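Local coordinates for protein RNA-dependent RNA polymerase (PDB 6DX3) that probably acts, through its viral OTU (ovarian tumour) cysteine protease domain, as a deubiquitinase that removes ubiquitin from conjugated proteins, at residues 29-34 against 143-148; 115-120 against 128-133. All blocks are in the same frame, centred on the assembly; numbering follows the deposited sequence.

Both contacts belong to the mixed sheet of the viral OTU domain, but they sample it differently. Contact 2 (115-120 against 128-133) is buried and joins adjacent antiparallel strands: 652 Å² of surface is covered and backbone hydrogen bonds run along the pair. Contact 1 (29-34 against 143-148) is partly buried, covers 197 Å² and has no hydrogen bond across it, because strand 150-156 lies between its strands in the sheet order and only side chains meet. Strand 142-147 of contact 1 is the parallel neighbour of strand 116-121 of contact 2. W119 of contact 2 also joins the two through its side chain, by a polar contact with N143 and an aromatic one with F29.

Contact 1. Residues 29-34 against 143-148; sequences FEIVNQ and NIMHRR
In both F29 and N143 the first torsion sets CG anti to the carbonyl carbon (chi1 -57° in F29), and this brings the phenyl ring up to the asparagine amide. The two side chains cross at about a right angle: F29 CE2 lies 3.7 Å from N143 CG, and the ring and amide planes are 41° apart. The polar ends of this amide are held elsewhere, OD1 by W119 NE1 and ND2 by the carbonyl of M138, which would fix its rotation beside the ring.

Further along, I31 CD1 meets M145 SD at 4.3 Å, a loose apolar contact, while I31 CG2 lies 4.0 Å from R147 NH1. The arginine chain is bent at chi3, with M145 SD 4.1 Å above one face of its guanidinium, offset toward the rim. N33 ND2 lies at the guanidinium edge, 4.3 Å from R147 NH1; both are donors, so this is contact only. The charge is met by salt bridges from R147 NE to E121 and from R147 NH1 to D152.

The strand axes approach to 8.5 Å at 62°, wider than a hydrogen-bonded pair. Strand 150-156 fills the place between them, its L154 touching F29, I31 and M145. This is side-chain packing across an intervening strand, at the 29-32 edge of the mixed OTU sheet.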
loop_
_atom_site.group_PDB
_atom_site.type_symbol
_atom_site.label_atom_id
_atom_site.label_comp_id
_atom_site.label_asym_id
_atom_site.label_seq_id
_atom_site.Cartn_x
_atom_site.Cartn_y
_atom_site.Cartn_z
ATOM N N PHE A 29 14.178 -0.739 7.680
ATOM C CA PHE A 29 13.753 -1.664 6.636
ATOM C C PHE A 29 14.891 -1.959 5.669
ATOM O O PHE A 29 15.927 -1.292 5.654
ATOM C CB PHE A 29 12.568 -1.111 5.831
ATOM C CG PHE A 29 11.375 -0.763 6.665
ATOM C CD1 PHE A 29 11.082 0.559 6.958
ATOM C CD2 PHE A 29 10.529 -1.758 7.136
ATOM C CE1 PHE A 29 9.981 0.885 7.719
ATOM C CE2 PHE A 29 9.424 -1.438 7.900
ATOM C CZ PHE A 29 9.150 -0.117 8.190
ATOM N N GLU A 30 14.668 -2.987 4.861
ATOM C CA GLU A 30 15.393 -3.212 3.621
ATOM C C GLU A 30 14.457 -2.892 2.465
ATOM O O GLU A 30 13.323 -3.385 2.427
ATOM C CB GLU A 30 15.887 -4.656 3.511
ATOM C CG GLU A 30 15.965 -5.153 2.075
ATOM C CD GLU A 30 16.664 -6.484 1.950
ATOM O OE1 GLU A 30 17.405 -6.857 2.883
ATOM O OE2 GLU A 30 16.469 -7.156 0.915
ATOM N N ILE A 31 14.916 -2.054 1.542
ATOM C CA ILE A 31 14.124 -1.707 0.367
ATOM C C ILE A 31 14.178 -2.885 -0.599
ATOM O O ILE A 31 15.230 -3.184 -1.169
ATOM C CB ILE A 31 14.631 -0.423 -0.299
ATOM C CG1 ILE A 31 14.591 0.746 0.690
ATOM C CG2 ILE A 31 13.815 -0.114 -1.551
ATOM C CD1 ILE A 31 15.370 1.964 0.229
ATOM N N VAL A 32 13.045 -3.563 -0.779
ATOM C CA VAL A 32 12.936 -4.647 -1.749
ATOM C C VAL A 32 12.381 -4.035 -3.030
ATOM O O VAL A 32 11.179 -3.780 -3.145
ATOM C CB VAL A 32 12.059 -5.791 -1.235
ATOM C CG1 VAL A 32 12.084 -6.954 -2.219
ATOM C CG2 VAL A 32 12.531 -6.242 0.139
ATOM N N ASN A 33 13.264 -3.795 -3.995
ATOM C CA ASN A 33 12.885 -3.049 -5.187
ATOM C C ASN A 33 11.923 -3.856 -6.048
ATOM O O ASN A 33 12.121 -5.052 -6.281
ATOM C CB ASN A 33 14.125 -2.667 -5.995
ATOM C CG ASN A 33 15.177 -1.976 -5.155
ATOM O OD1 ASN A 33 16.146 -2.597 -4.717
ATOM N ND2 ASN A 33 14.990 -0.682 -4.918
ATOM N N GLN A 34 10.878 -3.190 -6.517
ATOM C CA GLN A 34 9.862 -3.759 -7.381
ATOM C C GLN A 34 10.031 -3.248 -8.806
ATOM O O GLN A 34 10.618 -2.183 -9.025
ATOM C CB GLN A 34 8.463 -3.406 -6.856
ATOM C CG GLN A 34 8.200 -3.925 -5.454
ATOM C CD GLN A 34 8.417 -5.420 -5.348
ATOM O OE1 GLN A 34 7.879 -6.196 -6.140
ATOM N NE2 GLN A 34 9.207 -5.835 -4.365
ATOM N N ASN A 143 4.491 -3.106 4.856
ATOM C CA ASN A 143 5.069 -1.777 4.715
ATOM C C ASN A 143 5.528 -1.587 3.278
ATOM O O ASN A 143 6.238 -2.438 2.732
ATOM C CB ASN A 143 6.235 -1.579 5.684
ATOM C CG ASN A 143 5.807 -1.665 7.136
ATOM O OD1 ASN A 143 5.506 -0.650 7.767
ATOM N ND2 ASN A 143 5.772 -2.880 7.676
ATOM N N ILE A 144 5.101 -0.484 2.661
ATOM C CA ILE A 144 5.523 -0.128 1.315
ATOM C C ILE A 144 5.992 1.321 1.320
ATOM O O ILE A 144 5.659 2.106 2.210
ATOM C CB ILE A 144 4.412 -0.335 0.261
ATOM C CG1 ILE A 144 3.230 0.593 0.522
ATOM C CG2 ILE A 144 3.944 -1.782 0.237
ATOM C CD1 ILE A 144 2.131 0.454 -0.498
ATOM N N MET A 145 6.781 1.667 0.304
ATOM C CA MET A 145 7.430 2.968 0.204
ATOM C C MET A 145 6.908 3.689 -1.030
ATOM O O MET A 145 7.054 3.192 -2.152
ATOM C CB MET A 145 8.952 2.813 0.134
ATOM C CG MET A 145 9.744 4.100 0.365
ATOM S SD MET A 145 11.521 3.782 0.465
ATOM C CE MET A 145 12.195 5.360 -0.020
ATOM N N HIS A 146 6.315 4.860 -0.824
ATOM C CA HIS A 146 5.766 5.667 -1.908
ATOM C C HIS A 146 6.834 6.633 -2.407
ATOM O O HIS A 146 7.247 7.541 -1.677
ATOM C CB HIS A 146 4.528 6.423 -1.423
ATOM C CG HIS A 146 3.669 6.959 -2.524
ATOM N ND1 HIS A 146 2.653 7.865 -2.298
ATOM C CD2 HIS A 146 3.665 6.711 -3.855
ATOM C CE1 HIS A 146 2.061 8.154 -3.443
ATOM N NE2 HIS A 146 2.659 7.468 -4.404
ATOM N N ARG A 147 7.273 6.447 -3.651
ATOM C CA ARG A 147 8.389 7.196 -4.229
ATOM C C ARG A 147 7.902 7.870 -5.507
ATOM O O ARG A 147 7.956 7.271 -6.585
ATOM C CB ARG A 147 9.573 6.272 -4.494
ATOM C CG ARG A 147 9.729 5.179 -3.453
ATOM C CD ARG A 147 10.960 4.323 -3.708
ATOM N NE ARG A 147 12.201 5.019 -3.395
ATOM C CZ ARG A 147 13.401 4.447 -3.420
ATOM N NH1 ARG A 147 13.519 3.166 -3.745
ATOM N NH2 ARG A 147 14.489 5.151 -3.122
ATOM N N ARG A 148 7.374 9.072 -5.376
ATOM C CA ARG A 148 6.731 9.773 -6.453
ATOM C C ARG A 148 5.614 8.843 -6.874
ATOM O O ARG A 148 4.773 8.555 -6.131
ATOM C CB ARG A 148 7.646 10.251 -7.588
ATOM C CG ARG A 148 8.846 11.069 -7.131
ATOM C CD ARG A 148 8.552 12.429 -6.513
ATOM N NE ARG A 148 8.298 13.420 -7.532
ATOM C CZ ARG A 148 9.208 14.226 -8.045
ATOM N NH1 ARG A 148 10.463 14.212 -7.625
ATOM N NH2 ARG A 148 8.839 15.044 -8.990
#

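Contact 2. Residues 115-120 against 128-133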
loop_
_atom_site.group_PDB
_atom_site.type_symbol
_atom_site.label_atom_id
_atom_site.label_comp_id
_atom_site.label_asym_id
_atom_site.label_seq_id
_atom_site.Cartn_x
_atom_site.Cartn_y
_atom_site.Cartn_z
ATOM N N THR A 115 -3.135 -5.084 7.595
ATOM C CA THR A 115 -2.765 -3.688 7.764
ATOM C C THR A 115 -1.616 -3.344 6.827
ATOM O O THR A 115 -0.686 -4.136 6.648
ATOM C CB THR A 115 -2.377 -3.409 9.216
ATOM O OG1 THR A 115 -3.489 -3.698 10.073
ATOM C CG2 THR A 115 -1.975 -1.956 9.398
ATOM N N VAL A 116 -1.696 -2.165 6.211
ATOM C CA VAL A 116 -0.679 -1.693 5.279
ATOM C C VAL A 116 -0.218 -0.309 5.709
ATOM O O VAL A 116 -1.039 0.595 5.897
ATOM C CB VAL A 116 -1.195 -1.656 3.828
ATOM C CG1 VAL A 116 -0.107 -1.131 2.899
ATOM C CG2 VAL A 116 -1.654 -3.040 3.386
ATOM N N TYR A 117 1.093 -0.149 5.866
ATOM C CA TYR A 117 1.719 1.150 6.068
ATOM C C TYR A 117 2.256 1.636 4.730
ATOM O O TYR A 117 2.910 0.873 4.011
ATOM C CB TYR A 117 2.865 1.068 7.080
ATOM C CG TYR A 117 2.466 0.817 8.520
ATOM C CD1 TYR A 117 2.905 1.659 9.532
ATOM C CD2 TYR A 117 1.678 -0.272 8.871
ATOM C CE1 TYR A 117 2.559 1.434 10.849
ATOM C CE2 TYR A 117 1.325 -0.505 10.185
ATOM C CZ TYR A 117 1.769 0.352 11.170
ATOM O OH TYR A 117 1.424 0.128 12.483
ATOM N N ILE A 118 1.984 2.894 4.398
ATOM C CA ILE A 118 2.505 3.521 3.188
ATOM C C ILE A 118 3.418 4.658 3.622
ATOM O O ILE A 118 2.945 5.695 4.106
ATOM C CB ILE A 118 1.392 4.035 2.265
ATOM C CG1 ILE A 118 0.332 2.956 2.037
ATOM C CG2 ILE A 118 1.981 4.485 0.934
ATOM C CD1 ILE A 118 -0.797 3.407 1.120
ATOM N N TRP A 119 4.722 4.465 3.452
ATOM C CA TRP A 119 5.711 5.460 3.845
ATOM C C TRP A 119 6.034 6.351 2.653
ATOM O O TRP A 119 6.389 5.858 1.578
ATOM C CB TRP A 119 6.980 4.783 4.367
ATOM C CG TRP A 119 6.721 3.806 5.480
ATOM C CD1 TRP A 119 6.222 2.539 5.363
ATOM C CD2 TRP A 119 6.952 4.019 6.879
ATOM N NE1 TRP A 119 6.126 1.952 6.602
ATOM C CE2 TRP A 119 6.571 2.837 7.549
ATOM C CE3 TRP A 119 7.443 5.092 7.629
ATOM C CZ2 TRP A 119 6.666 2.700 8.934
ATOM C CZ3 TRP A 119 7.537 4.953 9.004
ATOM C CH2 TRP A 119 7.149 3.768 9.641
ATOM N N HIS A 120 5.910 7.661 2.843
ATOM C CA HIS A 120 6.113 8.614 1.761
ATOM C C HIS A 120 7.548 9.126 1.779
ATOM O O HIS A 120 7.977 9.752 2.753
ATOM C CB HIS A 120 5.140 9.783 1.861
ATOM C CG HIS A 120 5.479 10.918 0.947
ATOM N ND1 HIS A 120 6.185 12.025 1.368
ATOM C CD2 HIS A 120 5.228 11.111 -0.370
ATOM C CE1 HIS A 120 6.346 12.854 0.352
ATOM N NE2 HIS A 120 5.776 12.323 -0.715
ATOM N N ASP A 128 8.874 11.457 5.439
ATOM C CA ASP A 128 8.381 12.537 6.285
ATOM C C ASP A 128 6.951 12.345 6.771
ATOM O O ASP A 128 6.515 13.094 7.653
ATOM C CB ASP A 128 8.488 13.890 5.556
ATOM C CG ASP A 128 7.632 13.953 4.302
ATOM O OD1 ASP A 128 7.443 12.905 3.649
ATOM O OD2 ASP A 128 7.149 15.055 3.965
ATOM N N TYR A 129 6.207 11.384 6.228
ATOM C CA TYR A 129 4.905 11.040 6.788
ATOM C C TYR A 129 4.552 9.619 6.374
ATOM O O TYR A 129 5.131 9.059 5.440
ATOM C CB TYR A 129 3.811 12.037 6.369
ATOM C CG TYR A 129 3.229 11.860 4.978
ATOM C CD1 TYR A 129 2.221 10.932 4.735
ATOM C CD2 TYR A 129 3.652 12.657 3.921
ATOM C CE1 TYR A 129 1.678 10.776 3.475
ATOM C CE2 TYR A 129 3.108 12.513 2.655
ATOM C CZ TYR A 129 2.123 11.568 2.438
ATOM O OH TYR A 129 1.577 11.412 1.185
ATOM N N VAL A 130 3.589 9.045 7.091
ATOM C CA VAL A 130 3.144 7.675 6.866
ATOM C C VAL A 130 1.638 7.616 7.084
ATOM O O VAL A 130 1.097 8.321 7.944
ATOM C CB VAL A 130 3.891 6.685 7.793
ATOM C CG1 VAL A 130 3.630 7.013 9.259
ATOM C CG2 VAL A 130 3.507 5.244 7.480
ATOM N N VAL A 131 0.954 6.802 6.283
ATOM C CA VAL A 131 -0.465 6.535 6.481
ATOM C C VAL A 131 -0.642 5.044 6.724
ATOM O O VAL A 131 0.105 4.213 6.193
ATOM C CB VAL A 131 -1.336 7.010 5.295
ATOM C CG1 VAL A 131 -1.125 8.499 5.040
ATOM C CG2 VAL A 131 -1.043 6.199 4.048
ATOM N N ARG A 132 -1.632 4.706 7.545
ATOM C CA ARG A 132 -1.873 3.326 7.944
ATOM C C ARG A 132 -3.320 2.966 7.660
ATOM O O ARG A 132 -4.237 3.621 8.167
ATOM C CB ARG A 132 -1.553 3.107 9.425
ATOM C CG ARG A 132 -1.684 1.651 9.863
ATOM C CD ARG A 132 -1.436 1.489 11.350
ATOM N NE ARG A 132 -2.571 1.946 12.141
ATOM C CZ ARG A 132 -2.487 2.347 13.404
ATOM N NH1 ARG A 132 -1.314 2.345 14.023
ATOM N NH2 ARG A 132 -3.573 2.749 14.048
ATOM N N TYR A 133 -3.518 1.932 6.850
ATOM C CA TYR A 133 -4.827 1.321 6.639
ATOM C C TYR A 133 -4.870 0.070 7.509
ATOM O O TYR A 133 -4.335 -0.974 7.134
ATOM C CB TYR A 133 -5.047 0.998 5.164
ATOM C CG TYR A 133 -5.137 2.225 4.286
ATOM C CD1 TYR A 133 -6.351 2.865 4.076
ATOM C CD2 TYR A 133 -4.007 2.745 3.669
ATOM C CE1 TYR A 133 -6.438 3.986 3.276
ATOM C CE2 TYR A 133 -4.084 3.869 2.870
ATOM C CZ TYR A 133 -5.303 4.484 2.674
ATOM O OH TYR A 133 -5.389 5.604 1.875
#
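One face of the W119 ring system carries V130 CG2, 3.9 Å from the centroid of the six-membered ring, and one face of the Y117 ring carries R132 CG, 4.0 Å from its centroid; both are CH-pi contacts. They lie on one face of a beta hairpin of the OTU sheet, its strands antiparallel with axes 4.8 Å apart. Y117 and R132 run side by side, with the phenol OH near the plane of the guanidinium at its edge. Y117 OH bonds to the carbonyl of D136, whereas R132 NE bonds to that of G134. The Y133 ring turns its edge to I118 CD1.

V116-Y133 and I118-V131 are hydrogen-bonded pairs; Y117-R132 and W119-V130 are non-hydrogen-bonded. I118 N to V131 O, at 2.9 Å, is nearly straight (171°). I118, V131 and Y133 lie on the face opposite W119 and V130. Helix 102-112 packs on I118 and Y133 on that face, while strand 17-24, next in the sheet, touches V130 and V131.

Towards the turn, the H120 and Y129 planes are 16° apart but slid so that the rings barely overlap. Y129 CE2 lies over one imidazole face near its rim, and H120 CB over the Y129 ring, 3.6 Å from its centroid. With H120 CG anti to the backbone N (chi1 168°), the imidazole reaches D128: ND1 donates in its own ring plane to the syn lone pair of D128 OD1, at 2.7 Å.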